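Local atomic coordinates of aromatic amino acid exporter YddG (Starkeya novella, PDB entry 5I20), a protein that exports a broad range of amino acids, among them L-threonine, L-methionine, L-lysine and L-glutamate, using a large central cavity as the substrate-binding site. Residues 40-45 and 211-216; 83-88 and 154-159; 94-99 and 143-148. One frame throughout, in Å; residues are numbered along the deposited sequence.

Contact 1: residues 40-45 and 211-216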
ATOM      1  N   PHE A  40      -8.338  -0.368 -11.363  1.00 50.27           N
ATOM      2  CA  PHE A  40      -7.029  -0.644 -11.946  1.00 55.92           C
ATOM      3  C   PHE A  40      -7.023  -0.457 -13.458  1.00 59.94           C
ATOM      4  O   PHE A  40      -5.972  -0.208 -14.050  1.00 62.90           O
ATOM      5  CB  PHE A  40      -6.559  -2.054 -11.581  1.00 57.64           C
ATOM      6  CG  PHE A  40      -5.770  -2.107 -10.306  1.00 60.07           C
ATOM      7  CD1 PHE A  40      -6.412  -2.172  -9.081  1.00 65.71           C
ATOM      8  CD2 PHE A  40      -4.388  -2.068 -10.331  1.00 59.87           C
ATOM      9  CE1 PHE A  40      -5.688  -2.212  -7.907  1.00 65.58           C
ATOM     10  CE2 PHE A  40      -3.659  -2.107  -9.161  1.00 62.63           C
ATOM     11  CZ  PHE A  40      -4.311  -2.178  -7.948  1.00 66.32           C
ATOM     12  N   THR A  41      -8.190  -0.579 -14.082  1.00 56.79           N
ATOM     13  CA  THR A  41      -8.322  -0.222 -15.489  1.00 55.18           C
ATOM     14  C   THR A  41      -8.114   1.282 -15.625  1.00 52.86           C
ATOM     15  O   THR A  41      -7.384   1.738 -16.502  1.00 56.79           O
ATOM     16  CB  THR A  41      -9.695  -0.622 -16.066  1.00 57.68           C
ATOM     17  OG1 THR A  41      -9.829  -2.047 -16.033  1.00 62.85           O
ATOM     18  CG2 THR A  41      -9.833  -0.145 -17.502  1.00 51.25           C
ATOM     19  N   ILE A  42      -8.746   2.045 -14.738  1.00 52.26           N
ATOM     20  CA  ILE A  42      -8.569   3.492 -14.711  1.00 54.17           C
ATOM     21  C   ILE A  42      -7.123   3.831 -14.360  1.00 55.87           C
ATOM     22  O   ILE A  42      -6.513   4.707 -14.971  1.00 60.15           O
ATOM     23  CB  ILE A  42      -9.526   4.165 -13.703  1.00 57.95           C
ATOM     24  CG1 ILE A  42     -10.982   3.920 -14.113  1.00 60.41           C
ATOM     25  CG2 ILE A  42      -9.249   5.661 -13.608  1.00 56.89           C
ATOM     26  CD1 ILE A  42     -12.003   4.431 -13.117  1.00 56.52           C
ATOM     27  N   GLY A  43      -6.576   3.112 -13.387  1.00 52.88           N
ATOM     28  CA  GLY A  43      -5.199   3.299 -12.973  1.00 50.72           C
ATOM     29  C   GLY A  43      -4.201   3.029 -14.077  1.00 54.12           C
ATOM     30  O   GLY A  43      -3.268   3.806 -14.288  1.00 53.58           O
ATOM     31  N   GLY A  44      -4.397   1.921 -14.786  1.00 51.39           N
ATOM     32  CA  GLY A  44      -3.548   1.587 -15.912  1.00 53.33           C
ATOM     33  C   GLY A  44      -3.699   2.595 -17.033  1.00 54.77           C
ATOM     34  O   GLY A  44      -2.752   2.867 -17.767  1.00 56.09           O
ATOM     35  N   ALA A  45      -4.898   3.155 -17.161  1.00 58.11           N
ATOM     36  CA  ALA A  45      -5.180   4.125 -18.213  1.00 66.81           C
ATOM     37  C   ALA A  45      -4.456   5.438 -17.951  1.00 68.32           C
ATOM     38  O   ALA A  45      -3.999   6.098 -18.884  1.00 71.46           O
ATOM     39  CB  ALA A  45      -6.678   4.359 -18.331  1.00 67.63           C
ATOM     40  N   LEU A 211     -18.155   8.334  -8.627  1.00 77.82           N
ATOM     41  CA  LEU A 211     -17.160   9.388  -8.469  1.00 79.61           C
ATOM     42  C   LEU A 211     -16.030   8.949  -7.542  1.00 79.88           C
ATOM     43  O   LEU A 211     -14.878   9.345  -7.720  1.00 81.32           O
ATOM     44  CB  LEU A 211     -17.817  10.666  -7.943  1.00 86.59           C
ATOM     45  CG  LEU A 211     -16.998  11.954  -8.055  1.00 92.22           C
ATOM     46  CD1 LEU A 211     -16.281  12.021  -9.395  1.00 94.14           C
ATOM     47  CD2 LEU A 211     -17.900  13.165  -7.875  1.00 94.24           C
ATOM     48  N   ALA A 212     -16.363   8.124  -6.556  1.00 73.13           N
ATOM     49  CA  ALA A 212     -15.363   7.577  -5.651  1.00 66.14           C
ATOM     50  C   ALA A 212     -14.501   6.555  -6.381  1.00 67.94           C
ATOM     51  O   ALA A 212     -13.288   6.491  -6.177  1.00 70.57           O
ATOM     52  CB  ALA A 212     -16.024   6.947  -4.439  1.00 62.96           C
ATOM     53  N   VAL A 213     -15.141   5.757  -7.228  1.00 64.81           N
ATOM     54  CA  VAL A 213     -14.444   4.765  -8.036  1.00 59.35           C
ATOM     55  C   VAL A 213     -13.373   5.428  -8.896  1.00 60.19           C
ATOM     56  O   VAL A 213     -12.231   4.972  -8.943  1.00 58.95           O
ATOM     57  CB  VAL A 213     -15.419   3.987  -8.940  1.00 55.38           C
ATOM     58  CG1 VAL A 213     -14.660   3.058  -9.874  1.00 52.36           C
ATOM     59  CG2 VAL A 213     -16.417   3.207  -8.099  1.00 55.85           C
ATOM     60  N   VAL A 214     -13.749   6.515  -9.563  1.00 60.62           N
ATOM     61  CA  VAL A 214     -12.822   7.238 -10.427  1.00 62.04           C
ATOM     62  C   VAL A 214     -11.678   7.852  -9.620  1.00 66.14           C
ATOM     63  O   VAL A 214     -10.526   7.834 -10.052  1.00 66.99           O
ATOM     64  CB  VAL A 214     -13.546   8.340 -11.224  1.00 58.78           C
ATOM     65  CG1 VAL A 214     -12.571   9.089 -12.116  1.00 54.09           C
ATOM     66  CG2 VAL A 214     -14.665   7.736 -12.054  1.00 63.39           C
ATOM     67  N   ALA A 215     -11.999   8.383  -8.444  1.00 67.09           N
ATOM     68  CA  ALA A 215     -10.995   8.980  -7.568  1.00 61.95           C
ATOM     69  C   ALA A 215      -9.961   7.947  -7.139  1.00 60.11           C
ATOM     70  O   ALA A 215      -8.758   8.211  -7.160  1.00 56.02           O
ATOM     71  CB  ALA A 215     -11.654   9.603  -6.350  1.00 60.06           C
ATOM     72  N   LEU A 216     -10.443   6.771  -6.746  1.00 58.67           N
ATOM     73  CA  LEU A 216      -9.570   5.667  -6.371  1.00 58.15           C
ATOM     74  C   LEU A 216      -8.690   5.253  -7.546  1.00 61.41           C
ATOM     75  O   LEU A 216      -7.504   4.980  -7.380  1.00 64.27           O
ATOM     76  CB  LEU A 216     -10.392   4.471  -5.886  1.00 56.53           C
ATOM     77  CG  LEU A 216     -11.159   4.609  -4.570  1.00 59.33           C
ATOM     78  CD1 LEU A 216     -11.952   3.341  -4.282  1.00 57.97           C
ATOM     79  CD2 LEU A 216     -10.209   4.916  -3.424  1.00 62.68           C
TER

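Contact 2: residues 83-88 and 154-159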
ATOM      1  N   PHE A  83      -8.182  -9.832   0.115  1.00 53.62           N
ATOM      2  CA  PHE A  83      -9.624 -10.011  -0.033  1.00 55.83           C
ATOM      3  C   PHE A  83     -10.062 -11.306   0.643  1.00 53.21           C
ATOM      4  O   PHE A  83     -11.147 -11.382   1.219  1.00 54.69           O
ATOM      5  CB  PHE A  83     -10.028 -10.018  -1.510  1.00 54.83           C
ATOM      6  CG  PHE A  83      -9.781  -8.714  -2.212  1.00 58.38           C
ATOM      7  CD1 PHE A  83      -9.667  -7.534  -1.491  1.00 61.17           C
ATOM      8  CD2 PHE A  83      -9.662  -8.665  -3.591  1.00 59.67           C
ATOM      9  CE1 PHE A  83      -9.435  -6.328  -2.133  1.00 61.09           C
ATOM     10  CE2 PHE A  83      -9.432  -7.465  -4.238  1.00 62.93           C
ATOM     11  CZ  PHE A  83      -9.318  -6.294  -3.507  1.00 63.13           C
ATOM     12  N   SER A  84      -9.206 -12.321   0.567  1.00 51.79           N
ATOM     13  CA  SER A  84      -9.448 -13.588   1.242  1.00 57.23           C
ATOM     14  C   SER A  84      -9.395 -13.411   2.757  1.00 57.05           C
ATOM     15  O   SER A  84     -10.160 -14.032   3.488  1.00 56.08           O
ATOM     16  CB  SER A  84      -8.426 -14.638   0.798  1.00 58.52           C
ATOM     17  OG  SER A  84      -8.521 -14.886  -0.594  1.00 61.41           O
ATOM     18  N   ALA A  85      -8.484 -12.563   3.221  1.00 58.24           N
ATOM     19  CA  ALA A  85      -8.352 -12.285   4.647  1.00 54.99           C
ATOM     20  C   ALA A  85      -9.613 -11.616   5.196  1.00 53.94           C
ATOM     21  O   ALA A  85     -10.044 -11.907   6.311  1.00 45.29           O
ATOM     22  CB  ALA A  85      -7.129 -11.411   4.905  1.00 44.36           C
ATOM     23  N   LEU A  86     -10.195 -10.718   4.404  1.00 55.91           N
ATOM     24  CA  LEU A  86     -11.427 -10.027   4.777  1.00 56.64           C
ATOM     25  C   LEU A  86     -12.612 -10.990   4.830  1.00 58.81           C
ATOM     26  O   LEU A  86     -13.589 -10.757   5.541  1.00 61.33           O
ATOM     27  CB  LEU A  86     -11.719  -8.891   3.794  1.00 52.93           C
ATOM     28  CG  LEU A  86     -11.215  -7.482   4.129  1.00 50.43           C
ATOM     29  CD1 LEU A  86     -10.036  -7.507   5.085  1.00 46.82           C
ATOM     30  CD2 LEU A  86     -10.848  -6.737   2.853  1.00 53.70           C
ATOM     31  N   LYS A  87     -12.507 -12.072   4.067  1.00 59.63           N
ATOM     32  CA  LYS A  87     -13.533 -13.103   4.012  1.00 59.92           C
ATOM     33  C   LYS A  87     -13.461 -14.038   5.213  1.00 63.35           C
ATOM     34  O   LYS A  87     -14.469 -14.614   5.628  1.00 65.55           O
ATOM     35  CB  LYS A  87     -13.387 -13.913   2.722  1.00 64.12           C
ATOM     36  CG  LYS A  87     -14.647 -14.021   1.889  1.00 69.76           C
ATOM     37  CD  LYS A  87     -14.393 -14.833   0.629  1.00 71.73           C
ATOM     38  CE  LYS A  87     -15.673 -15.042  -0.159  1.00 75.56           C
ATOM     39  NZ  LYS A  87     -16.688 -15.787   0.636  1.00 78.06           N
ATOM     40  N   LEU A  88     -12.263 -14.194   5.766  1.00 58.17           N
ATOM     41  CA  LEU A  88     -12.030 -15.220   6.775  1.00 58.55           C
ATOM     42  C   LEU A  88     -11.799 -14.643   8.166  1.00 54.55           C
ATOM     43  O   LEU A  88     -11.793 -15.374   9.156  1.00 55.89           O
ATOM     44  CB  LEU A  88     -10.835 -16.085   6.369  1.00 52.52           C
ATOM     45  CG  LEU A  88     -11.019 -16.911   5.096  1.00 53.48           C
ATOM     46  CD1 LEU A  88      -9.757 -17.694   4.773  1.00 53.57           C
ATOM     47  CD2 LEU A  88     -12.211 -17.843   5.240  1.00 49.72           C
ATOM     48  N   LEU A 154      -3.431 -15.581   8.263  1.00 39.76           N
ATOM     49  CA  LEU A 154      -2.396 -16.107   7.375  1.00 44.59           C
ATOM     50  C   LEU A 154      -2.498 -15.471   5.992  1.00 45.24           C
ATOM     51  O   LEU A 154      -1.490 -15.079   5.403  1.00 46.81           O
ATOM     52  CB  LEU A 154      -2.496 -17.631   7.273  1.00 46.57           C
ATOM     53  CG  LEU A 154      -2.269 -18.400   8.577  1.00 44.51           C
ATOM     54  CD1 LEU A 154      -2.458 -19.895   8.369  1.00 45.97           C
ATOM     55  CD2 LEU A 154      -0.888 -18.104   9.147  1.00 40.79           C
ATOM     56  N   ALA A 155      -3.723 -15.372   5.481  1.00 39.44           N
ATOM     57  CA  ALA A 155      -3.975 -14.680   4.223  1.00 44.95           C
ATOM     58  C   ALA A 155      -3.499 -13.234   4.319  1.00 42.62           C
ATOM     59  O   ALA A 155      -2.853 -12.717   3.408  1.00 42.55           O
ATOM     60  CB  ALA A 155      -5.453 -14.736   3.868  1.00 39.86           C
ATOM     61  N   ALA A 156      -3.818 -12.592   5.438  1.00 42.36           N
ATOM     62  CA  ALA A 156      -3.382 -11.221   5.678  1.00 45.56           C
ATOM     63  C   ALA A 156      -1.858 -11.141   5.757  1.00 40.14           C
ATOM     64  O   ALA A 156      -1.257 -10.161   5.313  1.00 40.83           O
ATOM     65  CB  ALA A 156      -4.016 -10.673   6.952  1.00 37.13           C
ATOM     66  N   ALA A 157      -1.234 -12.171   6.319  1.00 38.69           N
ATOM     67  CA  ALA A 157       0.224 -12.221   6.383  1.00 39.80           C
ATOM     68  C   ALA A 157       0.821 -12.455   4.999  1.00 42.02           C
ATOM     69  O   ALA A 157       1.867 -11.901   4.665  1.00 42.67           O
ATOM     70  CB  ALA A 157       0.681 -13.305   7.349  1.00 36.77           C
ATOM     71  N   ALA A 158       0.155 -13.285   4.201  1.00 42.66           N
ATOM     72  CA  ALA A 158       0.600 -13.566   2.837  1.00 44.17           C
ATOM     73  C   ALA A 158       0.571 -12.293   2.004  1.00 41.76           C
ATOM     74  O   ALA A 158       1.481 -12.022   1.221  1.00 46.34           O
ATOM     75  CB  ALA A 158      -0.273 -14.643   2.196  1.00 39.99           C
ATOM     76  N   CYS A 159      -0.495 -11.523   2.185  1.00 41.83           N
ATOM     77  CA  CYS A 159      -0.662 -10.224   1.550  1.00 38.96           C
ATOM     78  C   CYS A 159       0.503  -9.293   1.868  1.00 40.38           C
ATOM     79  O   CYS A 159       1.063  -8.650   0.977  1.00 44.57           O
ATOM     80  CB  CYS A 159      -1.986  -9.602   2.004  1.00 41.51           C
ATOM     81  SG  CYS A 159      -2.126  -7.833   1.761  1.00 53.22           S
TER

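Contact 3: residues 94-99 and 143-148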
ATOM      1  N   ALA A  94      -7.340  -8.225  10.487  1.00 48.34           N
ATOM      2  CA  ALA A  94      -6.793  -8.458   9.155  1.00 48.32           C
ATOM      3  C   ALA A  94      -5.931  -7.281   8.713  1.00 48.64           C
ATOM      4  O   ALA A  94      -4.856  -7.466   8.142  1.00 45.20           O
ATOM      5  CB  ALA A  94      -7.908  -8.703   8.150  1.00 42.09           C
ATOM      6  N   GLY A  95      -6.410  -6.070   8.987  1.00 44.50           N
ATOM      7  CA  GLY A  95      -5.687  -4.863   8.632  1.00 36.68           C
ATOM      8  C   GLY A  95      -4.393  -4.709   9.407  1.00 40.68           C
ATOM      9  O   GLY A  95      -3.385  -4.255   8.860  1.00 42.11           O
ATOM     10  N   LEU A  96      -4.416  -5.092  10.681  1.00 41.12           N
ATOM     11  CA  LEU A  96      -3.227  -5.016  11.519  1.00 44.35           C
ATOM     12  C   LEU A  96      -2.159  -6.008  11.064  1.00 47.53           C
ATOM     13  O   LEU A  96      -0.980  -5.666  10.999  1.00 48.43           O
ATOM     14  CB  LEU A  96      -3.576  -5.267  12.990  1.00 39.65           C
ATOM     15  CG  LEU A  96      -2.365  -5.242  13.929  1.00 43.44           C
ATOM     16  CD1 LEU A  96      -1.673  -3.885  13.875  1.00 45.46           C
ATOM     17  CD2 LEU A  96      -2.738  -5.598  15.360  1.00 44.43           C
ATOM     18  N   VAL A  97      -2.566  -7.238  10.756  1.00 45.48           N
ATOM     19  CA  VAL A  97      -1.610  -8.248  10.309  1.00 44.86           C
ATOM     20  C   VAL A  97      -0.995  -7.833   8.973  1.00 42.94           C
ATOM     21  O   VAL A  97       0.225  -7.885   8.806  1.00 46.37           O
ATOM     22  CB  VAL A  97      -2.262  -9.644  10.185  1.00 45.13           C
ATOM     23  CG1 VAL A  97      -1.313 -10.623   9.509  1.00 43.26           C
ATOM     24  CG2 VAL A  97      -2.659 -10.164  11.557  1.00 41.79           C
ATOM     25  N   ALA A  98      -1.832  -7.397   8.035  1.00 43.01           N
ATOM     26  CA  ALA A  98      -1.341  -6.910   6.746  1.00 44.96           C
ATOM     27  C   ALA A  98      -0.372  -5.739   6.906  1.00 42.26           C
ATOM     28  O   ALA A  98       0.576  -5.603   6.130  1.00 38.25           O
ATOM     29  CB  ALA A  98      -2.505  -6.507   5.848  1.00 35.12           C
ATOM     30  N   TYR A  99      -0.596  -4.902   7.915  1.00 37.36           N
ATOM     31  CA  TYR A  99       0.248  -3.721   8.091  1.00 38.78           C
ATOM     32  C   TYR A  99       1.557  -4.034   8.809  1.00 40.50           C
ATOM     33  O   TYR A  99       2.198  -3.153   9.384  1.00 37.69           O
ATOM     34  CB  TYR A  99      -0.514  -2.609   8.818  1.00 45.47           C
ATOM     35  CG  TYR A  99      -0.766  -1.431   7.906  1.00 55.95           C
ATOM     36  CD1 TYR A  99       0.262  -0.558   7.575  1.00 53.49           C
ATOM     37  CD2 TYR A  99      -2.018  -1.209   7.349  1.00 62.21           C
ATOM     38  CE1 TYR A  99       0.050   0.512   6.730  1.00 57.41           C
ATOM     39  CE2 TYR A  99      -2.242  -0.137   6.501  1.00 65.40           C
ATOM     40  CZ  TYR A  99      -1.204   0.719   6.196  1.00 63.06           C
ATOM     41  OH  TYR A  99      -1.415   1.787   5.354  1.00 63.39           O
ATOM     42  N   PHE A 143      -8.915  -5.467  20.274  1.00100.96           N
ATOM     43  CA  PHE A 143      -8.314  -6.539  19.485  1.00 99.30           C
ATOM     44  C   PHE A 143      -8.516  -7.916  20.111  1.00 99.53           C
ATOM     45  O   PHE A 143      -7.890  -8.252  21.118  1.00100.34           O
ATOM     46  CB  PHE A 143      -6.820  -6.279  19.284  1.00 92.19           C
ATOM     47  CG  PHE A 143      -6.519  -5.367  18.134  1.00 83.76           C
ATOM     48  CD1 PHE A 143      -7.370  -5.308  17.044  1.00 80.39           C
ATOM     49  CD2 PHE A 143      -5.390  -4.565  18.144  1.00 80.70           C
ATOM     50  CE1 PHE A 143      -7.100  -4.470  15.979  1.00 78.29           C
ATOM     51  CE2 PHE A 143      -5.115  -3.723  17.084  1.00 79.45           C
ATOM     52  CZ  PHE A 143      -5.972  -3.678  16.000  1.00 77.81           C
ATOM     53  N   GLY A 144      -9.387  -8.711  19.497  1.00100.87           N
ATOM     54  CA  GLY A 144      -9.650 -10.061  19.958  1.00104.61           C
ATOM     55  C   GLY A 144      -9.295 -11.107  18.918  1.00 99.42           C
ATOM     56  O   GLY A 144     -10.128 -11.490  18.096  1.00100.94           O
ATOM     57  N   PHE A 145      -8.049 -11.567  18.954  1.00 90.91           N
ATOM     58  CA  PHE A 145      -7.582 -12.591  18.029  1.00 83.37           C
ATOM     59  C   PHE A 145      -8.077 -13.970  18.449  1.00 80.01           C
ATOM     60  O   PHE A 145      -7.703 -14.479  19.505  1.00 84.09           O
ATOM     61  CB  PHE A 145      -6.054 -12.578  17.941  1.00 80.86           C
ATOM     62  CG  PHE A 145      -5.501 -11.410  17.174  1.00 77.98           C
ATOM     63  CD1 PHE A 145      -5.369 -10.169  17.773  1.00 76.64           C
ATOM     64  CD2 PHE A 145      -5.111 -11.556  15.852  1.00 75.94           C
ATOM     65  CE1 PHE A 145      -4.863  -9.093  17.068  1.00 74.81           C
ATOM     66  CE2 PHE A 145      -4.602 -10.485  15.141  1.00 73.53           C
ATOM     67  CZ  PHE A 145      -4.476  -9.252  15.751  1.00 74.46           C
ATOM     68  N   ALA A 146      -8.919 -14.566  17.611  1.00 73.71           N
ATOM     69  CA  ALA A 146      -9.520 -15.862  17.905  1.00 65.69           C
ATOM     70  C   ALA A 146      -9.057 -16.924  16.906  1.00 61.32           C
ATOM     71  O   ALA A 146      -8.903 -16.635  15.721  1.00 62.39           O
ATOM     72  CB  ALA A 146     -11.035 -15.746  17.900  1.00 61.08           C
ATOM     73  N   PRO A 147      -8.843 -18.161  17.385  1.00 63.71           N
ATOM     74  CA  PRO A 147      -8.305 -19.265  16.575  1.00 62.66           C
ATOM     75  C   PRO A 147      -9.100 -19.566  15.303  1.00 62.09           C
ATOM     76  O   PRO A 147      -8.524 -20.081  14.346  1.00 62.19           O
ATOM     77  CB  PRO A 147      -8.371 -20.464  17.527  1.00 64.33           C
ATOM     78  CG  PRO A 147      -8.340 -19.871  18.886  1.00 66.99           C
ATOM     79  CD  PRO A 147      -9.071 -18.566  18.783  1.00 63.86           C
ATOM     80  N   GLU A 148     -10.394 -19.265  15.287  1.00 62.19           N
ATOM     81  CA  GLU A 148     -11.211 -19.567  14.115  1.00 59.41           C
ATOM     82  C   GLU A 148     -10.921 -18.608  12.961  1.00 52.64           C
ATOM     83  O   GLU A 148     -11.303 -18.866  11.823  1.00 52.84           O
ATOM     84  CB  GLU A 148     -12.702 -19.536  14.467  1.00 60.28           C
ATOM     85  CG  GLU A 148     -13.192 -18.243  15.104  1.00 65.74           C
ATOM     86  CD  GLU A 148     -13.059 -18.249  16.616  1.00 71.94           C
ATOM     87  OE1 GLU A 148     -12.075 -18.821  17.131  1.00 71.71           O
ATOM     88  OE2 GLU A 148     -13.945 -17.684  17.293  1.00 77.23           O
TER

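Contact 1: residues 40-45 and 211-216
The turn of helix 32-53 that sends I42 against V213 and V214 is fastened by a short backbone hydrogen bond, G44 N to F40 O at 2.7 Å. From this turn I42 alone reaches residues 211-216; F40 meets helix 209-221 further on, at V221. The CG1 of I42 lies beside the backbone N (chi1 -62°) and CD1 continues the chain in extended form (chi2 175°), so the delta methyl is carried out to the neighbouring backbone. CD1 comes down on the main chain of the other helix, 4.0 Å from V214 CA. The two valines then close in around the same methyl: CD1 is 4.4 Å from V213 CG1 and 4.4 Å from V214 CG2. V214 CB points away from helix 32-53, so this valine meets I42 mainly with its backbone and the CG2 branch. V213 is the more enclosed of the two, since it also packs on L35, L38 and T39 of helix 32-53. I42 itself extends to I218 one turn further on, and G43 O takes a hydrogen bond from Y226 OH. The contact joins two membrane-spanning helices, one from each of the two EamA-like sequence ranges. No hydrogen bond crosses between the segments, which implies that the hold between them is van der Waals contact of apolar groups, with no directional bond.

Contact 2: residues 83-88 and 154-159
A85 and A155 bring two transmembrane helices together chiefly through their methyl groups, with CA atoms 5.0 Å apart. The short axes of 83-88 and 154-159 approach to 7.9 Å and run nearly antiparallel, at 162° between their N-to-C directions. This is close packing of helices through small residues: with nothing longer than a methyl at the centre, each backbone can come almost within touch of the other.

The methyl-to-methyl contacts form a tight cluster. A85 CB sits 3.8 Å from A156 CB and 3.9 Å from A155 CB, so it rests against two successive alanines of the opposing turn. At the margin, S84 CB adds a looser touch, 4.3 Å from A155 CB.

The methyl-to-backbone contacts are reciprocal. A85 CB lies 3.6 Å from A156 N, while A155 CB lies 3.8 Å from A85 N, so each helix sets a methyl against an amide nitrogen of its partner.

Polar groups are kept within their own helices. S84 turns its hydroxyl beside its backbone N (chi1 -61°), where OG hydrogen-bonds to F80 O one turn earlier; the serine thus offers its CB, and not its oxygen, to A155. In 154-159 the backbone is firmly helical, with A158 N bonded to L154 O at 2.7 Å, whereas the last amides of 83-88 make weak bonds as that helix runs out at the periplasmic end. A156 also packs on V97 of helix 91-98, and C159, a turn deeper, touches a bound monoolein lipid. With no hydrogen bond between the helices, what holds this buried seam is shape: the pair is close because its facing side chains are small, and the contact depends on dispersion at short range.

Contact 3: residues 94-99 and 143-148
L96 and the rings of F143 and F145 tie a periplasmic loop of the DMT-type exporter fold to one of its membrane helices. The loop leads from helix 119-136 to helix 150-169, and on its way it lays two phenylalanines against helix 91-98.

All the contacts across the segments are apolar. L96 has CG anti to its main-chain nitrogen (chi1 178°), which directs the isobutyl group at the loop, and its CD2 branch meets both rings. CD2 is 3.5 Å from F143 CE2 and 3.8 Å from F143 CZ, approaching that ring at a slant. The same methyl reaches the second ring at its edge, near the ring plane, 4.1 Å from F145 CZ. V97 supplies the other aliphatic partner for this edge through its CG2 branch, while its CG1 faces A156 and A157 of helix 150-169. Because F143 also packs on L136 and on A92 and E93, an alanine here would probably leave L96 CD2 without its nearest partner and loosen the hold of the loop on helices 91-98 and 119-136.

The polar bonds lie within the helix or run to residues outside the two segments. In the loop, A146 N is hydrogen-bonded with Y153 OH, and the ring of the same tyrosine meets that of F145, so Y153 of helix 150-169 meets the loop with both its hydroxyl and its ring. On the helix side, A98 N bonds to A94 O at 3.0 Å, and at Y99 the chain leaves helical geometry; Y99 O is there hydrogen-bonded with Y245 OH. A bound lipid touches A98 and Y99 at this inner end. The F145 ring completes the contact through CE2, 4.1 Å from V97 CG2.

In the fold
Contact 2 is the buried one, contact 1 is partly buried, and contact 3 lies at the periplasmic surface. Contacts 2 and 3 are neighbours, their centres about 10 Å apart: A156 CB lies 3.7 Å from V97 CG1, so helix 150-169 packs on helix 65-88 and helix 91-98 at once. Contact 1 stands apart, with its centre about 23 Å from that of contact 2, though helix 32-53 directly precedes helix 65-88. None of the three has a hydrogen bond between its segments. Their apolar chemistry differs with place: alanine methyls where helices press close, a branched isoleucine across a wider helix gap, and aromatic rings where a loop meets a helix.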